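Local coordinates for protein putative N-acetylmuramoyl-L-alanine amidase,autolysin cwp6 (Peptoclostridium difficile, PDB 5J72) that probably cleaves the amide bond between N-acetylmuramoyl and L-alanine in peptidoglycan as a zinc-dependent autolysin, and carries CWB2 modules that hold it to the cell wall, at residues P523-S528 with I631-T636; K452-D457 with E490-K495; I3-Q8 with W73-I78; A20-K25 with I33-M38; L247-I252 with P286-N291. One frame throughout, in Å; residues are numbered along the deposited sequence. Where two conformers were deposited one is given.

From the N terminus, residues 3-8 reach forward to 73-78 in interaction 3, closing a long loop of strands within the N-terminal domain. Interaction 4 (20-25 with 33-38) closes a much shorter loop wholly inside that one, and the two contacts lie with centres about 5 Å apart in a shared beta core. Interaction 5 (247-252 with 286-291) then joins a helix to an edge strand in a CWB2 module. In the C-terminal amidase domain, interaction 2 (452-457 with 490-495) closes before interaction 1 (523-528 with 631-636) opens, yet both meet on one sheet, where strands 453-458 and 525-532 are neighbours. No two of the five contacts cross along the chain.

Interaction 1. Residues P523-S528 with I631-T636; sequences PDLFTS and IGIEDT
Ile633 meets Leu525 and Thr527 through aliphatic groups; a flat group next to it, the Gly632 carbonyl, has Thr636 OG1 on one face of its plane and Thr636 N on the other. The setting is the alpha/beta fold of the amidase domain, in which C-terminal helix 619-637 packs on the central mixed sheet through strand 525-532. Thr636 OG1 donates to Gly632 O at 2.9 Å, tilted 21° from the carbonyl plane, and also pairs with Asn561 of helix 554-569. Leu525 points at the helix, and its CD2 slants across Ile633, 4.1 Å from Ile633 CG1. An extended chain (chi2 170°) carries Ile633 CD1 outward until it meets Thr527 head on. Neighbouring strand 453-458 adds Val454 and Ile456 to the apolar surroundings of Ile633. The polar atom at this junction, Thr527 OG1, is buried without a hydrogen-bond partner and lies 3.5 Å from Ile633 CD1.

Interaction 2. Residues K452-D457 with E490-K495; sequences KTVVID and EYLRSK
With CG opposite the carbonyl carbon (chi1 -69°) and CD1 extended beyond it (chi2 171°), Leu492 sends one methyl out from the helix to Val454 and Ile456. Val454 meets it with CG1, the branch turned away from its own backbone N, and the two side chains cross at about a right angle with Val454 CG1 4.0 Å from Leu492 CD1. Ile456 CD1 meets Leu492 CD1 end to end at 4.1 Å. Strand 453-458 and helix 477-494 are the first two elements of a beta-alpha-beta crossover that is completed by strand 498-501, whose Val499 touches both Ile456 and Leu492. Ser494 OG donates to Tyr491 O at 2.7 Å. Zinc ligands flank these elements: His460 follows the strand and Glu477 begins the helix, at the end remote from Leu492. Across the contact itself there are methyl groups alone, so cohesion rests on dispersion and burial, with no directional bond to fix the register.

Interaction 3. Residues I3-Q8 with W73-I78; sequences ININLQ and WELQSI. With CA (calcium ion), chain C.
Leu75 and Ile78 stand three residues apart on one strand, yet both point at Ile3 and Ile5, because a classic beta bulge intervenes: Gln76 and Ser77 both face Asn36 of the adjoining strand. The extra residue restores the inward direction at Ile78, so Ile78 faces the same way as Leu75. Ile5 CD1 meets Leu75 CD2 tip to tip at 3.6 Å, and it also touches Ile78 CD1 at 4.3 Å. Ile3 CD1 reaches Ile78 CD1 at 3.7 Å, tip to tip; swinging CG1 opposite the backbone N (chi1 179°) gives Ile3 that reach but leaves CG2 in the crowded position between N and the carbonyl carbon. Within the bulge, Gln76 NE2 donates to Glu74 O at 3.0 Å in a nearly straight bond (174°), coming from above the carbonyl plane. The opposite side of strand 3-7 is polar. There Asn6 OD1 binds a calcium ion at 2.6 Å, and four waters fill further positions round the metal; Asp154, which shares a calcium site with Asn6, lies close by. The axes of segments 3-7 and 73-78 approach to 11.9 Å at 127°, and the segments face each other across the apolar interior of a curled, largely antiparallel beta domain.

Interaction 4. Residues A20-K25 with I33-M38; sequences ASVKFK and ITLNFM
Ile33 CD1 is the methyl on which Val22 and Phe24 converge. It lies 3.8 Å from Val22 CB and 3.9 Å from Val22 CG1, wedged against the branch point of the valine. The same methyl comes to the edge of the Phe24 ring, in the ring plane, 4.0 Å from Phe24 CE1. The approach depends on the first torsion of Ile33 (chi1 62°), which sets CG1 between the backbone N and the carbonyl carbon. A looser touch, Val22 CG2 to Leu35 CD1 at 4.3 Å, extends the patch along the second strand. Farther out, Leu48 packs on both Val22 and Leu35, Tyr57 on Ile33, and Ile5 and Ile3 on Val22 and Phe24. Backbone hydrogen bonds to strands 3-7 and 56-63 hold strand 16-24 in place on its two edges. Strands 56-63 and 42-51 come between the two facing strands in the sheet, and the axes of the segments pass 9.9 Å apart at 118°, so the contact lies in the apolar interior enclosed by the curled antiparallel strands of the N-terminal domain.

Interaction 5. Residues L247-I252 with P286-N291; sequences LIAKEI and PIILAN
Ala249 sets its methyl against the CB-CG edge of the Pro286 ring, with Ala249 CB 3.7 Å from both Pro286 CB and Pro286 CG. The small side chain is consistent with the close approach of the helix to the start of the strand, the CA atoms of Ala249 and Pro286 being 5.4 Å apart. One turn on, Ile252 slants in from the helix toward the same ring; its CD1 stands 4.0 Å from Pro286 CB and 4.1 Å from Pro286 N, so the proline is covered from two successive turns. Ile288 joins from the strand in a less direct way. Its CB does not face the helix, but both side-chain torsions (chi1 -70°, chi2 -68°) fold the chain so that Ile288 CD1 ends 3.9 Å from Ala249 CB. No hydrogen bond links the two segments, but Ser245, earlier on the same helix, bonds through OG to the backbone N of Leu289. Helix 297-306 also packs here, with Trp302 on Ala249 and Thr299 on Ile288, while helix 174-180 backs Ile252 through Leu176 and Thr179. Strand 287-290 is an outer strand of a four-stranded parallel sheet, hydrogen-bonded to strand 260-265, and the contact thus joins helix 241-253 to the edge of the alpha/beta core of a CWB2 module.

Interaction 1. Residues P523-S528 with I631-T636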
# COMPACT_ATOMS: atom_id res chain seq x y z
N PRO A 523 1.75 -4.91 -30.35
CA PRO A 523 0.95 -3.74 -29.97
C PRO A 523 0.43 -2.90 -31.07
O PRO A 523 0.89 -2.95 -32.20
CB PRO A 523 1.95 -2.89 -29.15
CG PRO A 523 3.25 -3.13 -29.88
CD PRO A 523 3.19 -4.67 -30.08
N ASP A 524 -0.53 -2.03 -30.69
CA ASP A 524 -1.03 -1.03 -31.58
C ASP A 524 0.10 -0.01 -31.76
O ASP A 524 0.25 0.58 -32.83
CB ASP A 524 -2.29 -0.34 -30.96
CG ASP A 524 -3.49 -1.28 -30.98
OD1 ASP A 524 -3.92 -1.73 -29.90
OD2 ASP A 524 -3.97 -1.58 -32.06
N LEU A 525 0.93 0.22 -30.70
CA LEU A 525 2.04 1.19 -30.83
C LEU A 525 3.10 0.89 -29.77
O LEU A 525 2.74 0.54 -28.65
CB LEU A 525 1.56 2.63 -30.59
CG LEU A 525 2.67 3.70 -30.68
CD1 LEU A 525 3.06 3.89 -32.21
CD2 LEU A 525 2.24 5.08 -30.17
N PHE A 526 4.36 1.00 -30.15
CA PHE A 526 5.53 0.81 -29.30
C PHE A 526 6.14 2.16 -29.17
O PHE A 526 6.46 2.79 -30.20
CB PHE A 526 6.49 -0.19 -29.95
CG PHE A 526 7.84 -0.33 -29.26
CD1 PHE A 526 8.83 0.63 -29.43
CD2 PHE A 526 8.13 -1.44 -28.49
CE1 PHE A 526 10.09 0.47 -28.82
CE2 PHE A 526 9.37 -1.60 -27.89
CZ PHE A 526 10.35 -0.64 -28.06
N THR A 527 6.35 2.65 -27.93
CA THR A 527 6.95 3.95 -27.74
C THR A 527 8.20 3.84 -26.87
O THR A 527 8.09 3.47 -25.70
CB THR A 527 5.96 4.89 -27.07
OG1 THR A 527 4.77 4.96 -27.89
CG2 THR A 527 6.45 6.30 -26.96
N SER A 528 9.37 4.17 -27.43
CA SER A 528 10.61 4.18 -26.67
C SER A 528 10.79 5.57 -26.13
O SER A 528 10.55 6.55 -26.85
CB SER A 528 11.76 3.71 -27.57
OG SER A 528 13.00 3.69 -26.88
N ILE A 631 -1.05 10.90 -23.27
CA ILE A 631 -2.25 11.51 -23.95
C ILE A 631 -2.01 11.43 -25.49
O ILE A 631 -2.93 11.06 -26.23
CB ILE A 631 -2.46 12.97 -23.51
CG1 ILE A 631 -2.94 13.03 -22.01
CG2 ILE A 631 -3.61 13.64 -24.43
CD1 ILE A 631 -2.74 14.43 -21.40
N GLY A 632 -0.79 11.78 -25.93
CA GLY A 632 -0.47 11.70 -27.36
C GLY A 632 -0.65 10.29 -27.87
O GLY A 632 -1.10 10.07 -28.99
N ILE A 633 -0.25 9.27 -27.07
CA ILE A 633 -0.43 7.89 -27.50
C ILE A 633 -1.94 7.53 -27.60
O ILE A 633 -2.36 6.87 -28.56
CB ILE A 633 0.28 6.89 -26.51
CG1 ILE A 633 1.84 7.09 -26.66
CG2 ILE A 633 -0.15 5.39 -26.79
CD1 ILE A 633 2.64 6.32 -25.51
N GLU A 634 -2.71 7.92 -26.58
CA GLU A 634 -4.16 7.66 -26.57
C GLU A 634 -4.79 8.34 -27.84
O GLU A 634 -5.65 7.72 -28.50
CB GLU A 634 -4.75 8.25 -25.30
CG GLU A 634 -6.27 8.22 -25.33
CD GLU A 634 -6.86 8.95 -24.12
OE1 GLU A 634 -6.37 10.04 -23.75
OE2 GLU A 634 -7.83 8.40 -23.55
N ASP A 635 -4.39 9.57 -28.16
CA ASP A 635 -4.84 10.25 -29.37
C ASP A 635 -4.67 9.37 -30.56
O ASP A 635 -5.55 9.32 -31.43
CB ASP A 635 -3.98 11.47 -29.70
CG ASP A 635 -4.18 12.62 -28.77
OD1 ASP A 635 -5.23 12.68 -28.11
OD2 ASP A 635 -3.28 13.49 -28.71
N THR A 636 -3.55 8.69 -30.61
CA THR A 636 -3.21 7.85 -31.72
C THR A 636 -3.90 6.51 -31.76
O THR A 636 -4.39 6.16 -32.84
CB THR A 636 -1.67 7.63 -31.68
OG1 THR A 636 -1.02 8.89 -31.64
CG2 THR A 636 -1.18 6.89 -32.92

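Interaction 2. Residues K452-D457 with E490-K495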
# COMPACT_ATOMS: atom_id res chain seq x y z
N LYS A 452 -7.14 -1.59 -26.69
CA LYS A 452 -5.87 -1.24 -27.31
C LYS A 452 -4.69 -1.65 -26.41
O LYS A 452 -4.83 -1.65 -25.18
CB LYS A 452 -5.87 0.28 -27.57
CG LYS A 452 -7.04 0.72 -28.46
CD LYS A 452 -7.04 -0.01 -29.83
CE LYS A 452 -8.31 0.28 -30.63
NZ LYS A 452 -8.07 0.11 -32.09
N THR A 453 -3.55 -2.04 -27.03
CA THR A 453 -2.34 -2.43 -26.31
C THR A 453 -1.15 -1.58 -26.75
O THR A 453 -0.93 -1.40 -27.95
CB THR A 453 -2.02 -3.87 -26.57
OG1 THR A 453 -3.11 -4.63 -26.04
CG2 THR A 453 -0.70 -4.31 -25.91
N VAL A 454 -0.38 -1.05 -25.80
CA VAL A 454 0.78 -0.21 -26.12
C VAL A 454 1.97 -0.82 -25.37
O VAL A 454 1.81 -1.31 -24.26
CB VAL A 454 0.54 1.23 -25.63
CG1 VAL A 454 1.79 2.07 -25.75
CG2 VAL A 454 -0.58 1.89 -26.44
N VAL A 455 3.14 -0.78 -25.98
CA VAL A 455 4.35 -1.21 -25.30
C VAL A 455 5.08 0.08 -25.03
O VAL A 455 5.27 0.91 -25.93
CB VAL A 455 5.18 -2.19 -26.11
CG1 VAL A 455 6.58 -2.37 -25.48
CG2 VAL A 455 4.47 -3.55 -26.20
N ILE A 456 5.49 0.30 -23.74
CA ILE A 456 6.24 1.48 -23.35
C ILE A 456 7.68 1.00 -23.03
O ILE A 456 7.85 0.05 -22.27
CB ILE A 456 5.61 2.11 -22.08
CG1 ILE A 456 4.16 2.66 -22.40
CG2 ILE A 456 6.48 3.23 -21.57
CD1 ILE A 456 4.24 3.81 -23.49
N ASP A 457 8.69 1.66 -23.61
CA ASP A 457 10.08 1.24 -23.41
C ASP A 457 10.96 2.37 -22.86
O ASP A 457 11.38 3.27 -23.59
CB ASP A 457 10.62 0.75 -24.80
CG ASP A 457 12.11 0.44 -24.80
OD1 ASP A 457 12.56 -0.26 -23.87
OD2 ASP A 457 12.83 0.93 -25.73
N GLU A 490 0.86 4.85 -16.38
CA GLU A 490 -0.22 5.12 -15.41
C GLU A 490 -1.40 5.86 -16.16
O GLU A 490 -2.56 5.52 -15.98
CB GLU A 490 0.31 6.05 -14.33
CG GLU A 490 -0.68 6.07 -13.18
CD GLU A 490 -0.48 4.81 -12.29
OE1 GLU A 490 0.01 3.77 -12.77
OE2 GLU A 490 -0.81 4.89 -11.11
N TYR A 491 -1.05 6.85 -17.00
CA TYR A 491 -2.12 7.57 -17.73
C TYR A 491 -2.83 6.64 -18.66
O TYR A 491 -4.07 6.58 -18.66
CB TYR A 491 -1.54 8.74 -18.51
CG TYR A 491 -2.66 9.41 -19.31
CD1 TYR A 491 -3.51 10.33 -18.72
CD2 TYR A 491 -2.90 9.04 -20.63
CE1 TYR A 491 -4.60 10.85 -19.41
CE2 TYR A 491 -3.98 9.57 -21.35
CZ TYR A 491 -4.83 10.47 -20.73
OH TYR A 491 -5.90 10.98 -21.43
N LEU A 492 -2.09 5.84 -19.45
CA LEU A 492 -2.77 4.94 -20.38
C LEU A 492 -3.68 3.94 -19.68
O LEU A 492 -4.79 3.65 -20.16
CB LEU A 492 -1.71 4.18 -21.22
CG LEU A 492 -0.97 5.13 -22.19
CD1 LEU A 492 0.23 4.42 -22.85
CD2 LEU A 492 -1.98 5.55 -23.32
N ARG A 493 -3.20 3.38 -18.56
CA ARG A 493 -4.03 2.40 -17.87
C ARG A 493 -5.28 3.04 -17.31
O ARG A 493 -6.32 2.37 -17.28
CB ARG A 493 -3.26 1.74 -16.70
CG ARG A 493 -2.14 0.90 -17.21
CD ARG A 493 -1.56 0.01 -16.10
NE ARG A 493 -0.61 -0.92 -16.73
CZ ARG A 493 0.36 -1.55 -16.07
NH1 ARG A 493 0.51 -1.35 -14.75
NH2 ARG A 493 1.17 -2.37 -16.70
N SER A 494 -5.19 4.26 -16.83
CA SER A 494 -6.35 4.94 -16.27
C SER A 494 -7.42 5.21 -17.38
O SER A 494 -8.58 5.49 -17.04
CB SER A 494 -5.94 6.24 -15.63
OG SER A 494 -5.77 7.24 -16.63
N LYS A 495 -7.04 5.13 -18.67
CA LYS A 495 -8.00 5.32 -19.78
C LYS A 495 -8.37 3.99 -20.40
O LYS A 495 -8.95 3.97 -21.48
CB LYS A 495 -7.40 6.26 -20.85
CG LYS A 495 -7.05 7.61 -20.26
CD LYS A 495 -8.27 8.15 -19.53
CE LYS A 495 -8.29 9.64 -19.62
NZ LYS A 495 -8.00 10.27 -18.33

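Interaction 3. Residues I3-Q8 with W73-I78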
# COMPACT_ATOMS: atom_id res chain seq x y z
N ILE A 3 -10.93 -16.14 30.87
CA ILE A 3 -9.97 -16.59 29.87
C ILE A 3 -10.12 -15.77 28.63
O ILE A 3 -11.27 -15.53 28.20
CB ILE A 3 -10.15 -18.10 29.59
CG1 ILE A 3 -9.14 -18.55 28.54
CG2 ILE A 3 -11.60 -18.38 29.15
CD1 ILE A 3 -8.98 -20.08 28.52
N ASN A 4 -9.03 -15.31 28.05
CA ASN A 4 -9.15 -14.54 26.82
C ASN A 4 -8.15 -15.19 25.84
O ASN A 4 -7.00 -15.41 26.23
CB ASN A 4 -8.75 -13.06 27.03
CG ASN A 4 -8.88 -12.31 25.67
OD1 ASN A 4 -7.90 -12.21 24.88
ND2 ASN A 4 -10.07 -11.84 25.28
N ILE A 5 -8.57 -15.50 24.63
CA ILE A 5 -7.62 -16.09 23.68
C ILE A 5 -7.45 -15.09 22.50
O ILE A 5 -8.42 -14.82 21.79
CB ILE A 5 -8.22 -17.42 23.16
CG1 ILE A 5 -8.34 -18.44 24.31
CG2 ILE A 5 -7.35 -18.00 22.06
CD1 ILE A 5 -9.14 -19.74 23.83
N ASN A 6 -6.26 -14.65 22.25
CA ASN A 6 -6.05 -13.66 21.17
C ASN A 6 -5.20 -14.28 20.06
O ASN A 6 -3.99 -14.48 20.28
CB ASN A 6 -5.31 -12.47 21.75
CG ASN A 6 -5.14 -11.37 20.67
OD1 ASN A 6 -5.98 -11.21 19.75
ND2 ASN A 6 -4.15 -10.52 20.75
N LEU A 7 -5.82 -14.58 18.91
CA LEU A 7 -5.11 -15.18 17.78
C LEU A 7 -4.81 -14.07 16.77
O LEU A 7 -5.68 -13.24 16.48
CB LEU A 7 -5.98 -16.26 17.09
CG LEU A 7 -6.36 -17.43 18.05
CD1 LEU A 7 -7.15 -18.51 17.18
CD2 LEU A 7 -5.09 -18.02 18.72
N GLN A 8 -3.61 -14.07 16.24
CA GLN A 8 -3.27 -12.97 15.28
C GLN A 8 -4.01 -13.07 13.92
O GLN A 8 -4.53 -12.05 13.40
CB GLN A 8 -1.78 -12.97 15.07
CG GLN A 8 -1.32 -11.91 13.99
CD GLN A 8 0.17 -12.02 13.77
OE1 GLN A 8 0.75 -13.09 13.91
NE2 GLN A 8 0.83 -10.88 13.37
N TRP A 73 -9.33 -25.12 11.17
CA TRP A 73 -8.76 -25.60 12.41
C TRP A 73 -9.68 -25.17 13.54
O TRP A 73 -9.94 -23.98 13.68
CB TRP A 73 -7.37 -24.97 12.61
CG TRP A 73 -6.40 -25.42 11.63
CD1 TRP A 73 -5.90 -24.72 10.56
CD2 TRP A 73 -5.82 -26.75 11.55
NE1 TRP A 73 -5.09 -25.55 9.80
CE2 TRP A 73 -5.01 -26.80 10.40
CE3 TRP A 73 -5.91 -27.90 12.37
CZ2 TRP A 73 -4.30 -27.95 10.04
CZ3 TRP A 73 -5.19 -29.04 12.02
CH2 TRP A 73 -4.40 -29.06 10.86
N GLU A 74 -10.14 -26.13 14.36
CA GLU A 74 -11.09 -25.83 15.46
C GLU A 74 -10.43 -26.13 16.76
O GLU A 74 -9.83 -27.20 16.94
CB GLU A 74 -12.34 -26.73 15.30
CG GLU A 74 -13.05 -26.36 13.99
CD GLU A 74 -14.39 -27.10 13.77
OE1 GLU A 74 -14.96 -27.58 14.71
OE2 GLU A 74 -14.84 -27.17 12.63
N LEU A 75 -10.51 -25.20 17.70
CA LEU A 75 -9.85 -25.40 19.00
C LEU A 75 -10.56 -26.50 19.81
O LEU A 75 -11.78 -26.45 19.95
CB LEU A 75 -9.96 -24.05 19.81
CG LEU A 75 -9.32 -24.14 21.22
CD1 LEU A 75 -7.83 -24.43 21.24
CD2 LEU A 75 -9.64 -22.77 21.93
N GLN A 76 -9.82 -27.49 20.32
CA GLN A 76 -10.41 -28.60 21.11
C GLN A 76 -10.16 -28.49 22.60
O GLN A 76 -11.04 -28.86 23.39
CB GLN A 76 -9.79 -29.91 20.69
CG GLN A 76 -9.81 -30.08 19.15
CD GLN A 76 -11.20 -30.25 18.68
OE1 GLN A 76 -11.88 -31.19 19.07
NE2 GLN A 76 -11.68 -29.40 17.80
N SER A 77 -9.02 -28.01 23.00
CA SER A 77 -8.70 -28.03 24.40
C SER A 77 -7.47 -27.26 24.73
O SER A 77 -6.68 -26.89 23.85
CB SER A 77 -8.46 -29.50 24.84
OG SER A 77 -7.33 -30.04 24.17
N ILE A 78 -7.29 -26.99 26.03
CA ILE A 78 -6.06 -26.36 26.51
C ILE A 78 -5.53 -27.21 27.62
O ILE A 78 -6.29 -27.53 28.55
CB ILE A 78 -6.37 -24.93 27.06
CG1 ILE A 78 -6.82 -24.03 25.92
CG2 ILE A 78 -5.08 -24.38 27.72
CD1 ILE A 78 -7.25 -22.58 26.38
CA CA C . -8.34 -10.05 20.01
O HOH W 1 -8.74 -11.62 21.78
O HOH W 2 -9.13 -11.36 18.26
O HOH W 3 -10.28 -9.53 20.61
O HOH W 4 -7.84 -8.61 18.28

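Interaction 4. Residues A20-K25 with I33-M38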
# COMPACT_ATOMS: atom_id res chain seq x y z
N ALA A 20 -0.05 -16.10 19.17
CA ALA A 20 -1.21 -16.39 20.04
C ALA A 20 -0.89 -15.97 21.46
O ALA A 20 0.23 -16.17 21.95
CB ALA A 20 -1.52 -17.88 20.05
N SER A 21 -1.87 -15.42 22.11
CA SER A 21 -1.72 -14.99 23.48
C SER A 21 -2.98 -15.43 24.25
O SER A 21 -4.11 -15.10 23.82
CB SER A 21 -1.57 -13.46 23.47
OG SER A 21 -1.70 -12.93 24.78
N VAL A 22 -2.81 -16.17 25.35
CA VAL A 22 -3.89 -16.58 26.22
C VAL A 22 -3.69 -16.00 27.64
O VAL A 22 -2.62 -16.17 28.24
CB VAL A 22 -4.01 -18.10 26.28
CG1 VAL A 22 -5.12 -18.51 27.23
CG2 VAL A 22 -4.31 -18.65 24.88
N LYS A 23 -4.72 -15.35 28.18
CA LYS A 23 -4.61 -14.74 29.50
C LYS A 23 -5.64 -15.35 30.39
O LYS A 23 -6.82 -15.40 29.98
CB LYS A 23 -4.85 -13.22 29.36
CG LYS A 23 -4.54 -12.45 30.67
CD LYS A 23 -4.42 -10.92 30.36
CE LYS A 23 -3.12 -10.34 30.84
NZ LYS A 23 -2.92 -10.60 32.29
N PHE A 24 -5.26 -15.83 31.57
CA PHE A 24 -6.22 -16.41 32.52
C PHE A 24 -6.36 -15.47 33.73
O PHE A 24 -5.34 -14.94 34.18
CB PHE A 24 -5.76 -17.75 33.15
CG PHE A 24 -5.87 -18.91 32.20
CD1 PHE A 24 -4.94 -19.09 31.18
CD2 PHE A 24 -6.88 -19.85 32.34
CE1 PHE A 24 -5.02 -20.19 30.33
CE2 PHE A 24 -6.96 -20.98 31.48
CZ PHE A 24 -6.02 -21.13 30.49
N LYS A 25 -7.56 -15.30 34.25
CA LYS A 25 -7.75 -14.49 35.46
C LYS A 25 -7.02 -15.23 36.61
O LYS A 25 -6.32 -14.63 37.43
CB LYS A 25 -9.25 -14.37 35.78
CG LYS A 25 -9.44 -13.70 37.18
CD LYS A 25 -9.81 -12.26 37.04
CE LYS A 25 -10.00 -11.65 38.41
N ILE A 33 1.22 -23.57 28.52
CA ILE A 33 -0.04 -24.27 28.21
C ILE A 33 0.07 -24.74 26.77
O ILE A 33 0.86 -24.19 26.01
CB ILE A 33 -1.30 -23.40 28.34
CG1 ILE A 33 -1.21 -22.22 27.33
CG2 ILE A 33 -1.41 -22.89 29.83
CD1 ILE A 33 -2.49 -21.35 27.46
N THR A 34 -0.72 -25.74 26.39
CA THR A 34 -0.72 -26.27 25.05
C THR A 34 -2.12 -26.21 24.50
O THR A 34 -3.05 -26.71 25.12
CB THR A 34 -0.23 -27.71 25.05
OG1 THR A 34 1.09 -27.70 25.56
CG2 THR A 34 -0.15 -28.29 23.61
N LEU A 35 -2.27 -25.59 23.34
CA LEU A 35 -3.59 -25.48 22.69
C LEU A 35 -3.63 -26.62 21.70
O LEU A 35 -2.61 -26.82 20.97
CB LEU A 35 -3.65 -24.17 21.94
CG LEU A 35 -4.21 -22.99 22.82
CD1 LEU A 35 -3.31 -22.75 24.06
CD2 LEU A 35 -4.29 -21.74 21.88
N ASN A 36 -4.75 -27.36 21.65
CA ASN A 36 -4.87 -28.44 20.67
C ASN A 36 -6.00 -28.06 19.74
O ASN A 36 -7.08 -27.68 20.18
CB ASN A 36 -5.15 -29.78 21.37
CG ASN A 36 -5.34 -30.87 20.37
OD1 ASN A 36 -6.48 -31.04 19.86
ND2 ASN A 36 -4.26 -31.59 19.92
N PHE A 37 -5.74 -28.14 18.42
CA PHE A 37 -6.79 -27.87 17.42
C PHE A 37 -6.95 -29.12 16.56
O PHE A 37 -6.02 -29.93 16.51
CB PHE A 37 -6.29 -26.77 16.43
CG PHE A 37 -5.87 -25.48 17.12
CD1 PHE A 37 -4.57 -25.28 17.53
CD2 PHE A 37 -6.78 -24.47 17.34
CE1 PHE A 37 -4.17 -24.08 18.14
CE2 PHE A 37 -6.39 -23.26 17.96
CZ PHE A 37 -5.09 -23.09 18.34
N MET A 38 -8.08 -29.24 15.84
CA MET A 38 -8.20 -30.35 14.90
C MET A 38 -8.85 -29.84 13.66
O MET A 38 -9.71 -28.95 13.72
CB MET A 38 -9.17 -31.48 15.40
CG MET A 38 -8.65 -32.22 16.63
SD MET A 38 -7.33 -33.45 16.28
CE MET A 38 -8.31 -34.79 15.45

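Interaction 5. Residues L247-I252 with P286-N291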
# COMPACT_ATOMS: atom_id res chain seq x y z
N LEU A 247 -2.66 14.89 20.49
CA LEU A 247 -3.41 14.28 21.64
C LEU A 247 -3.42 12.73 21.51
O LEU A 247 -3.35 12.03 22.52
CB LEU A 247 -4.83 14.83 21.62
CG LEU A 247 -4.86 16.37 22.02
CD1 LEU A 247 -6.26 16.95 21.68
CD2 LEU A 247 -4.47 16.48 23.52
N ILE A 248 -3.46 12.22 20.27
CA ILE A 248 -3.40 10.76 20.08
C ILE A 248 -2.03 10.26 20.50
O ILE A 248 -1.89 9.24 21.17
CB ILE A 248 -3.67 10.48 18.61
CG1 ILE A 248 -5.19 10.72 18.33
CG2 ILE A 248 -3.22 9.04 18.26
CD1 ILE A 248 -5.56 10.64 16.84
N ALA A 249 -0.99 11.02 20.12
CA ALA A 249 0.36 10.60 20.51
C ALA A 249 0.49 10.58 22.05
O ALA A 249 1.15 9.68 22.60
CB ALA A 249 1.41 11.56 19.88
N LYS A 250 -0.09 11.58 22.76
CA LYS A 250 0.01 11.55 24.23
C LYS A 250 -0.77 10.36 24.81
O LYS A 250 -0.39 9.79 25.84
CB LYS A 250 -0.59 12.86 24.81
CG LYS A 250 0.31 14.08 24.47
CD LYS A 250 -0.42 15.40 24.95
CE LYS A 250 0.41 16.62 24.66
NZ LYS A 250 -0.12 17.82 25.37
N GLU A 251 -1.87 10.00 24.13
CA GLU A 251 -2.64 8.85 24.62
C GLU A 251 -1.81 7.56 24.44
O GLU A 251 -1.73 6.73 25.34
CB GLU A 251 -3.98 8.77 23.88
CG GLU A 251 -4.74 7.48 24.25
CD GLU A 251 -5.53 7.55 25.59
OE1 GLU A 251 -5.52 8.60 26.26
OE2 GLU A 251 -6.19 6.51 25.94
N ILE A 252 -1.13 7.41 23.26
CA ILE A 252 -0.30 6.22 23.10
C ILE A 252 0.79 6.18 24.19
O ILE A 252 1.10 5.11 24.74
CB ILE A 252 0.34 6.23 21.65
CG1 ILE A 252 -0.78 6.05 20.58
CG2 ILE A 252 1.40 5.11 21.53
CD1 ILE A 252 -0.33 6.40 19.10
N PRO A 286 3.16 6.98 16.94
CA PRO A 286 2.31 7.92 16.23
C PRO A 286 2.68 8.56 14.90
O PRO A 286 3.83 8.72 14.54
CB PRO A 286 2.10 9.04 17.26
CG PRO A 286 3.34 9.00 18.13
CD PRO A 286 3.97 7.62 18.01
N ILE A 287 1.61 8.95 14.21
CA ILE A 287 1.71 9.77 13.00
C ILE A 287 1.50 11.21 13.53
O ILE A 287 0.49 11.50 14.19
CB ILE A 287 0.61 9.44 11.97
CG1 ILE A 287 0.81 7.99 11.41
CG2 ILE A 287 0.65 10.49 10.82
CD1 ILE A 287 -0.50 7.55 10.63
N ILE A 288 2.49 12.07 13.28
CA ILE A 288 2.43 13.44 13.77
C ILE A 288 2.14 14.28 12.57
O ILE A 288 2.87 14.23 11.57
CB ILE A 288 3.78 13.80 14.41
CG1 ILE A 288 4.00 13.01 15.74
CG2 ILE A 288 3.84 15.35 14.64
CD1 ILE A 288 3.04 13.43 16.91
N LEU A 289 1.07 15.05 12.62
CA LEU A 289 0.75 15.90 11.50
C LEU A 289 1.41 17.31 11.64
O LEU A 289 1.37 17.92 12.70
CB LEU A 289 -0.77 16.01 11.35
CG LEU A 289 -1.44 14.66 11.09
CD1 LEU A 289 -2.99 14.89 10.88
CD2 LEU A 289 -0.83 14.01 9.78
N ALA A 290 1.95 17.80 10.56
CA ALA A 290 2.70 19.06 10.58
C ALA A 290 2.31 20.01 9.46
O ALA A 290 1.48 19.72 8.59
CB ALA A 290 4.18 18.72 10.42
N ASN A 291 2.93 21.23 9.54
CA ASN A 291 2.82 22.22 8.48
C ASN A 291 4.03 21.96 7.56
O ASN A 291 4.92 21.19 7.92
CB ASN A 291 2.90 23.67 9.08
CG ASN A 291 1.68 23.94 9.91
OD1 ASN A 291 0.60 23.98 9.35
ND2 ASN A 291 1.73 24.00 11.22